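PDB 5ZU3: formate oxidase from Aspergillus oryzae, which probably oxidises formate using a modified flavin, 8-formyl-FAD, as a member of the glucose-methanol-choline (GMC) oxidoreductase family. Local coordinates for residues 351-356 with 393-398; 54-59 with 397-402. The protein carries 1 engineered substitution. All coordinates share one frame; numbering follows the deposited sequence.

Overall arrangement
Followed from the N terminus, the chain first supplies 54-59, which holds the end of a 3-10 segment, between helix 47-50 and strand 67-73. Some 290 residues later comes 351-356, which leads into strand 353-358. Contact 1 closes the shorter loop, 36 residues, about a third of them helical, by pairing that strand antiparallel with 392-397. Contact 2 closes a far longer loop, bringing 54-59 onto 397-402, where the same strand runs out. Contact 1 is thus nested inside contact 2, and the two share Val-397 and Cys-398. They meet where Leu-352 packs against Met-399 and Met-56. Together they tie the large mixed sheet to a 3-10 segment near the flavin.

Contact 1: 351-356 with 393-398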
ATOM      1  N   GLY A 351       7.607   6.291 -13.261  1.00 30.54           N
ATOM      2  CA  GLY A 351       6.604   6.366 -12.215  1.00 27.23           C
ATOM      3  C   GLY A 351       6.384   7.757 -11.665  1.00 29.11           C
ATOM      4  O   GLY A 351       5.593   7.932 -10.726  1.00 24.69           O
ATOM      5  N   LEU A 352       7.129   8.737 -12.193  1.00 24.86           N
ATOM      6  CA  LEU A 352       6.940  10.170 -11.969  1.00 29.11           C
ATOM      7  C   LEU A 352       7.217  10.596 -10.536  1.00 24.41           C
ATOM      8  O   LEU A 352       6.839  11.686 -10.134  1.00 28.78           O
ATOM      9  CB  LEU A 352       5.528  10.622 -12.363  1.00 26.37           C
ATOM     10  CG  LEU A 352       5.029  10.069 -13.693  1.00 26.98           C
ATOM     11  CD1 LEU A 352       3.571  10.442 -13.893  1.00 28.43           C
ATOM     12  CD2 LEU A 352       5.886  10.559 -14.839  1.00 25.29           C
ATOM     13  N   LEU A 353       7.874   9.763  -9.751  1.00 26.61           N
ATOM     14  CA  LEU A 353       8.198  10.086  -8.370  1.00 25.34           C
ATOM     15  C   LEU A 353       9.625   9.623  -8.146  1.00 28.52           C
ATOM     16  O   LEU A 353       9.882   8.417  -8.139  1.00 29.97           O
ATOM     17  CB  LEU A 353       7.217   9.404  -7.409  1.00 22.56           C
ATOM     18  CG  LEU A 353       7.514   9.438  -5.906  1.00 29.72           C
ATOM     19  CD1 LEU A 353       7.769  10.863  -5.395  1.00 26.00           C
ATOM     20  CD2 LEU A 353       6.381   8.759  -5.129  1.00 23.98           C
ATOM     21  N   GLU A 354      10.551  10.567  -7.968  1.00 25.39           N
ATOM     22  CA  GLU A 354      11.974  10.241  -7.939  1.00 25.05           C
ATOM     23  C   GLU A 354      12.681  10.673  -6.667  1.00 26.60           C
ATOM     24  O   GLU A 354      13.680  10.050  -6.290  1.00 22.58           O
ATOM     25  CB  GLU A 354      12.694  10.872  -9.135  1.00 20.53           C
ATOM     26  CG  GLU A 354      12.232  10.357 -10.502  1.00 24.39           C
ATOM     27  CD  GLU A 354      12.767  11.222 -11.625  1.00 26.07           C
ATOM     28  OE1 GLU A 354      13.131  12.364 -11.288  1.00 20.30           O
ATOM     29  OE2 GLU A 354      12.889  10.763 -12.802  1.00 24.65           O
ATOM     30  N   LEU A 355      12.216  11.734  -6.015  1.00 23.21           N
ATOM     31  CA  LEU A 355      12.696  12.114  -4.696  1.00 26.07           C
ATOM     32  C   LEU A 355      11.537  12.027  -3.722  1.00 24.83           C
ATOM     33  O   LEU A 355      10.427  12.451  -4.048  1.00 22.54           O
ATOM     34  CB  LEU A 355      13.289  13.538  -4.670  1.00 24.82           C
ATOM     35  CG  LEU A 355      14.632  13.663  -5.389  1.00 26.09           C
ATOM     36  CD1 LEU A 355      14.939  15.111  -5.773  1.00 26.46           C
ATOM     37  CD2 LEU A 355      15.750  13.051  -4.528  1.00 25.34           C
ATOM     38  N   VAL A 356      11.811  11.484  -2.534  1.00 24.30           N
ATOM     39  CA  VAL A 356      10.844  11.321  -1.452  1.00 21.54           C
ATOM     40  C   VAL A 356      11.488  11.759  -0.139  1.00 23.75           C
ATOM     41  O   VAL A 356      12.621  11.364   0.157  1.00 22.77           O
ATOM     42  CB  VAL A 356      10.362   9.861  -1.329  1.00 22.26           C
ATOM     43  CG1 VAL A 356       9.508   9.702  -0.062  1.00 23.97           C
ATOM     44  CG2 VAL A 356       9.618   9.418  -2.583  1.00 20.02           C
ATOM     45  N   GLU A 393       5.888  11.190   5.059  1.00 25.48           N
ATOM     46  CA  GLU A 393       6.454  10.858   3.754  1.00 25.71           C
ATOM     47  C   GLU A 393       5.957  11.913   2.780  1.00 26.33           C
ATOM     48  O   GLU A 393       4.741  12.066   2.590  1.00 25.83           O
ATOM     49  CB  GLU A 393       6.066   9.457   3.259  1.00 20.91           C
ATOM     50  CG  GLU A 393       6.311   9.292   1.753  1.00 18.97           C
ATOM     51  CD  GLU A 393       6.293   7.828   1.237  1.00 28.90           C
ATOM     52  OE1 GLU A 393       6.285   7.639  -0.002  1.00 22.36           O
ATOM     53  OE2 GLU A 393       6.291   6.862   2.038  1.00 27.32           O
ATOM     54  N   LEU A 394       6.883  12.672   2.209  1.00 26.54           N
ATOM     55  CA  LEU A 394       6.550  13.710   1.241  1.00 24.84           C
ATOM     56  C   LEU A 394       6.937  13.210  -0.148  1.00 27.44           C
ATOM     57  O   LEU A 394       8.127  13.099  -0.478  1.00 27.53           O
ATOM     58  CB  LEU A 394       7.242  15.023   1.592  1.00 25.07           C
ATOM     59  CG  LEU A 394       7.114  15.475   3.049  1.00 28.36           C
ATOM     60  CD1 LEU A 394       7.848  16.794   3.255  1.00 22.02           C
ATOM     61  CD2 LEU A 394       5.641  15.619   3.468  1.00 23.73           C
ATOM     62  N   ASP A 395       5.929  12.893  -0.944  1.00 22.43           N
ATOM     63  CA  ASP A 395       6.115  12.472  -2.319  1.00 21.69           C
ATOM     64  C   ASP A 395       6.066  13.711  -3.182  1.00 22.62           C
ATOM     65  O   ASP A 395       5.110  14.487  -3.098  1.00 27.04           O
ATOM     66  CB  ASP A 395       5.037  11.474  -2.733  1.00 25.34           C
ATOM     67  CG  ASP A 395       5.119  10.186  -1.939  1.00 31.86           C
ATOM     68  OD1 ASP A 395       6.253   9.854  -1.507  1.00 28.10           O
ATOM     69  OD2 ASP A 395       4.063   9.537  -1.715  1.00 32.24           O
ATOM     70  N   PHE A 396       7.125  13.945  -3.930  1.00 20.04           N
ATOM     71  CA  PHE A 396       7.179  15.072  -4.852  1.00 21.36           C
ATOM     72  C   PHE A 396       6.947  14.520  -6.250  1.00 25.91           C
ATOM     73  O   PHE A 396       7.885  14.137  -6.949  1.00 27.24           O
ATOM     74  CB  PHE A 396       8.495  15.805  -4.718  1.00 22.22           C
ATOM     75  CG  PHE A 396       8.727  16.347  -3.346  1.00 23.52           C
ATOM     76  CD1 PHE A 396       8.196  17.578  -2.979  1.00 20.18           C
ATOM     77  CD2 PHE A 396       9.476  15.637  -2.427  1.00 21.09           C
ATOM     78  CE1 PHE A 396       8.401  18.083  -1.697  1.00 26.99           C
ATOM     79  CE2 PHE A 396       9.686  16.135  -1.145  1.00 24.36           C
ATOM     80  CZ  PHE A 396       9.148  17.349  -0.775  1.00 25.88           C
ATOM     81  N   VAL A 397       5.674  14.417  -6.631  1.00 25.49           N
ATOM     82  CA  VAL A 397       5.310  13.885  -7.943  1.00 23.52           C
ATOM     83  C   VAL A 397       5.505  14.992  -8.969  1.00 30.02           C
ATOM     84  O   VAL A 397       5.020  16.116  -8.780  1.00 27.98           O
ATOM     85  CB  VAL A 397       3.863  13.376  -7.932  1.00 22.73           C
ATOM     86  CG1 VAL A 397       3.460  12.830  -9.296  1.00 26.95           C
ATOM     87  CG2 VAL A 397       3.696  12.320  -6.842  1.00 27.67           C
ATOM     88  N   CYS A 398       6.275  14.711 -10.017  1.00 26.11           N
ATOM     89  CA  CYS A 398       6.705  15.799 -10.902  1.00 28.33           C
ATOM     90  C   CYS A 398       5.734  16.018 -12.059  1.00 25.66           C
ATOM     91  O   CYS A 398       6.125  16.129 -13.221  1.00 25.42           O
ATOM     92  CB  CYS A 398       8.132  15.556 -11.409  1.00 27.99           C
ATOM     93  SG  CYS A 398       8.433  14.077 -12.376  1.00 28.20           S
TER
HETATM   94  O   HOH W   1      10.455  13.353  -7.772  1.00 20.96           O
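The carbonyl oxygen of Leu-352 receives one hydrogen bond, from Cys-398 N at 3.1 Å (N-H...O 165°), and a weaker CA-H...O contact from Val-397. This bond joins the two segments where the strand pair ends, an antiparallel pair whose short axes run at 146°. One step further in, a water takes the place of a direct backbone link, accepting from Glu-354 N at 2.8 Å and donating to Phe-396 O. Val-356 and Asp-395 then form an antiparallel non-hydrogen-bonded pair; their side chains run alongside each other on one face of the sheet, with Asp-395 OD1 3.6 Å from Val-356 CG2. Leu-353 spreads its two methyls over the opposite strand because chi1 (171°) sets CG beside the carbonyl carbon: CD1 comes 3.5 Å from Phe-396 N, while CD2 reaches 3.7 Å from Asp-395 CG. Leu-353 also touches Thr-100, a residue that binds FAD. On the other face Phe-396 presents its ring edge to Leu-355 O, which lies in the ring plane 3.7 Å from Phe-396 CD2; both side chains pack on helix 167-179. Glu-393 CG lies 3.7 Å from Val-356 CG1, and the chain extended beyond it carries the carboxylate to Lys-553, the engineered lysine, whose backbone N bonds OE2 and whose NZ makes a weak, long ion pair with Asp-395 OD2. Glu-393 OE1 and Asp-395 OD1 stand only 2.7 Å apart in this buried setting, which suggests that one of the two acids probably holds a proton.

Contact 2: 54-59 with 397-402; sequences SAMDLR and VCMFGT
The end of a 3-10 segment, 54-58, built by i to i+3 bonds such as Leu-58 N to Ala-55 O and Arg-59 N to Met-56 O, lies beside an irregular loop, the closest CA pair being Met-56 and Thr-402 at 6.9 Å. That loop leaves strand 392-397 through an inverse gamma turn centred on Cys-398, and Thr-418 OG1 of the neighbouring strand bonds both Met-399 O and Gly-401 N. Met-56 buries more than any other residue here. Its chi1 and an extended chi2 (-176°) carry SD to 3.6 Å from Gly-401 CA, and the turn at chi3 (-80°) swings CE towards Met-399. The two methionine chains run in opposing senses, their methyls meeting, with Met-56 CE 4.0 Å from Met-399 CE; Leu-352 packs against both methyls. The side chain of Tyr-98, an FAD-binding residue, also lies about 4 Å from that of Met-56, which places the contact beside the flavin site. Arg-59 bends back at chi2 and chi3 towards Thr-402, where NH2 comes 3.7 Å from Thr-402 O, its guanidinium set obliquely to that oxygen. One water, at the edge of the Arg-59 guanidinium and in its plane, joins three groups: it accepts from Arg-59 NE at 2.9 Å, donates to Met-56 O and is hydrogen-bonded to Thr-402 OG1 at 2.8 Å.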
ATOM      1  N   SER A  54       1.228   4.975 -16.845  1.00 26.73           N
ATOM      2  CA  SER A  54      -0.224   4.841 -16.924  1.00 25.67           C
ATOM      3  C   SER A  54      -0.867   4.571 -15.575  1.00 22.01           C
ATOM      4  O   SER A  54      -2.094   4.539 -15.505  1.00 26.99           O
ATOM      5  CB  SER A  54      -0.629   3.706 -17.884  1.00 26.05           C
ATOM      6  OG  SER A  54      -0.459   4.054 -19.241  1.00 32.53           O
ATOM      7  N   ALA A  55      -0.075   4.449 -14.510  1.00 25.15           N
ATOM      8  CA  ALA A  55      -0.575   3.925 -13.238  1.00 29.18           C
ATOM      9  C   ALA A  55      -1.811   4.687 -12.740  1.00 27.43           C
ATOM     10  O   ALA A  55      -2.825   4.073 -12.391  1.00 26.08           O
ATOM     11  CB  ALA A  55       0.556   3.954 -12.208  1.00 23.37           C
ATOM     12  N   MET A  56      -1.761   6.025 -12.739  1.00 26.48           N
ATOM     13  CA  MET A  56      -2.913   6.806 -12.285  1.00 25.89           C
ATOM     14  C   MET A  56      -4.145   6.622 -13.179  1.00 28.89           C
ATOM     15  O   MET A  56      -5.283   6.717 -12.696  1.00 27.13           O
ATOM     16  CB  MET A  56      -2.546   8.286 -12.178  1.00 20.97           C
ATOM     17  CG  MET A  56      -1.552   8.560 -11.054  1.00 25.48           C
ATOM     18  SD  MET A  56      -1.159  10.300 -10.797  1.00 27.20           S
ATOM     19  CE  MET A  56       0.037  10.524 -12.120  1.00 35.86           C
ATOM     20  N   ASP A  57      -3.966   6.367 -14.472  1.00 26.22           N
ATOM     21  CA  ASP A  57      -5.181   6.169 -15.259  1.00 29.05           C
ATOM     22  C   ASP A  57      -5.900   4.871 -14.937  1.00 25.59           C
ATOM     23  O   ASP A  57      -6.975   4.648 -15.484  1.00 28.55           O
ATOM     24  CB  ASP A  57      -4.894   6.203 -16.761  1.00 27.46           C
ATOM     25  CG  ASP A  57      -4.322   7.523 -17.206  1.00 31.84           C
ATOM     26  OD1 ASP A  57      -4.920   8.567 -16.864  1.00 32.51           O
ATOM     27  OD2 ASP A  57      -3.285   7.517 -17.907  1.00 38.80           O
ATOM     28  N   LEU A  58      -5.339   4.004 -14.094  1.00 27.14           N
ATOM     29  CA  LEU A  58      -6.020   2.772 -13.723  1.00 26.10           C
ATOM     30  C   LEU A  58      -7.122   2.989 -12.691  1.00 31.29           C
ATOM     31  O   LEU A  58      -7.968   2.093 -12.522  1.00 28.58           O
ATOM     32  CB  LEU A  58      -5.017   1.761 -13.178  1.00 29.06           C
ATOM     33  CG  LEU A  58      -4.058   1.259 -14.243  1.00 28.97           C
ATOM     34  CD1 LEU A  58      -2.856   0.649 -13.543  1.00 20.80           C
ATOM     35  CD2 LEU A  58      -4.739   0.277 -15.207  1.00 22.63           C
ATOM     36  N   ARG A  59      -7.108   4.127 -11.978  1.00 23.65           N
ATOM     37  CA  ARG A  59      -8.239   4.528 -11.155  1.00 21.34           C
ATOM     38  C   ARG A  59      -9.519   4.505 -11.980  1.00 26.91           C
ATOM     39  O   ARG A  59      -9.585   5.089 -13.060  1.00 26.50           O
ATOM     40  CB  ARG A  59      -8.016   5.937 -10.600  1.00 23.44           C
ATOM     41  CG  ARG A  59      -7.056   6.055  -9.414  1.00 29.55           C
ATOM     42  CD  ARG A  59      -7.464   7.216  -8.446  1.00 25.07           C
ATOM     43  NE  ARG A  59      -7.979   8.338  -9.206  1.00 29.07           N
ATOM     44  CZ  ARG A  59      -8.995   9.120  -8.863  1.00 30.06           C
ATOM     45  NH1 ARG A  59      -9.649   8.945  -7.721  1.00 28.71           N
ATOM     46  NH2 ARG A  59      -9.350  10.099  -9.687  1.00 35.18           N
ATOM     47  N   VAL A 397       5.674  14.417  -6.631  1.00 25.49           N
ATOM     48  CA  VAL A 397       5.310  13.885  -7.943  1.00 23.52           C
ATOM     49  C   VAL A 397       5.505  14.992  -8.969  1.00 30.02           C
ATOM     50  O   VAL A 397       5.020  16.116  -8.780  1.00 27.98           O
ATOM     51  CB  VAL A 397       3.863  13.376  -7.932  1.00 22.73           C
ATOM     52  CG1 VAL A 397       3.460  12.830  -9.296  1.00 26.95           C
ATOM     53  CG2 VAL A 397       3.696  12.320  -6.842  1.00 27.67           C
ATOM     54  N   CYS A 398       6.275  14.711 -10.017  1.00 26.11           N
ATOM     55  CA  CYS A 398       6.705  15.799 -10.902  1.00 28.33           C
ATOM     56  C   CYS A 398       5.734  16.018 -12.059  1.00 25.66           C
ATOM     57  O   CYS A 398       6.125  16.129 -13.221  1.00 25.42           O
ATOM     58  CB  CYS A 398       8.132  15.556 -11.409  1.00 27.99           C
ATOM     59  SG  CYS A 398       8.433  14.077 -12.376  1.00 28.20           S
ATOM     60  N   MET A 399       4.450  16.140 -11.725  1.00 24.67           N
ATOM     61  CA  MET A 399       3.399  16.354 -12.715  1.00 19.73           C
ATOM     62  C   MET A 399       2.102  16.561 -11.950  1.00 24.78           C
ATOM     63  O   MET A 399       2.007  16.185 -10.777  1.00 26.93           O
ATOM     64  CB  MET A 399       3.287  15.158 -13.669  1.00 23.55           C
ATOM     65  CG  MET A 399       2.503  15.421 -14.945  1.00 23.22           C
ATOM     66  SD  MET A 399       2.466  13.959 -15.980  1.00 31.33           S
ATOM     67  CE  MET A 399       1.316  12.946 -15.055  1.00 24.94           C
ATOM     68  N   PHE A 400       1.096  17.149 -12.613  1.00 21.60           N
ATOM     69  CA  PHE A 400      -0.236  17.128 -12.023  1.00 24.11           C
ATOM     70  C   PHE A 400      -0.710  15.682 -11.928  1.00 27.02           C
ATOM     71  O   PHE A 400      -0.707  14.958 -12.932  1.00 26.67           O
ATOM     72  CB  PHE A 400      -1.239  17.945 -12.835  1.00 21.61           C
ATOM     73  CG  PHE A 400      -2.614  17.964 -12.225  1.00 18.43           C
ATOM     74  CD1 PHE A 400      -2.933  18.870 -11.230  1.00 23.18           C
ATOM     75  CD2 PHE A 400      -3.569  17.046 -12.610  1.00 26.13           C
ATOM     76  CE1 PHE A 400      -4.189  18.899 -10.641  1.00 20.34           C
ATOM     77  CE2 PHE A 400      -4.847  17.052 -12.028  1.00 25.00           C
ATOM     78  CZ  PHE A 400      -5.149  17.992 -11.044  1.00 27.05           C
ATOM     79  N   GLY A 401      -1.072  15.247 -10.717  1.00 21.10           N
ATOM     80  CA  GLY A 401      -1.547  13.886 -10.520  1.00 23.71           C
ATOM     81  C   GLY A 401      -3.041  13.739 -10.254  1.00 26.57           C
ATOM     82  O   GLY A 401      -3.500  14.031  -9.134  1.00 19.89           O
ATOM     83  N   THR A 402      -3.810  13.280 -11.266  1.00 22.28           N
ATOM     84  CA  THR A 402      -5.260  13.155 -11.104  1.00 21.95           C
ATOM     85  C   THR A 402      -5.620  12.266  -9.919  1.00 24.71           C
ATOM     86  O   THR A 402      -6.633  12.501  -9.253  1.00 20.70           O
ATOM     87  CB  THR A 402      -5.910  12.596 -12.373  1.00 26.40           C
ATOM     88  OG1 THR A 402      -5.294  11.349 -12.726  1.00 28.52           O
ATOM     89  CG2 THR A 402      -5.798  13.590 -13.546  1.00 27.77           C
TER
HETATM   90  O   HOH W   2      -6.411   9.076 -11.485  1.00 29.53           O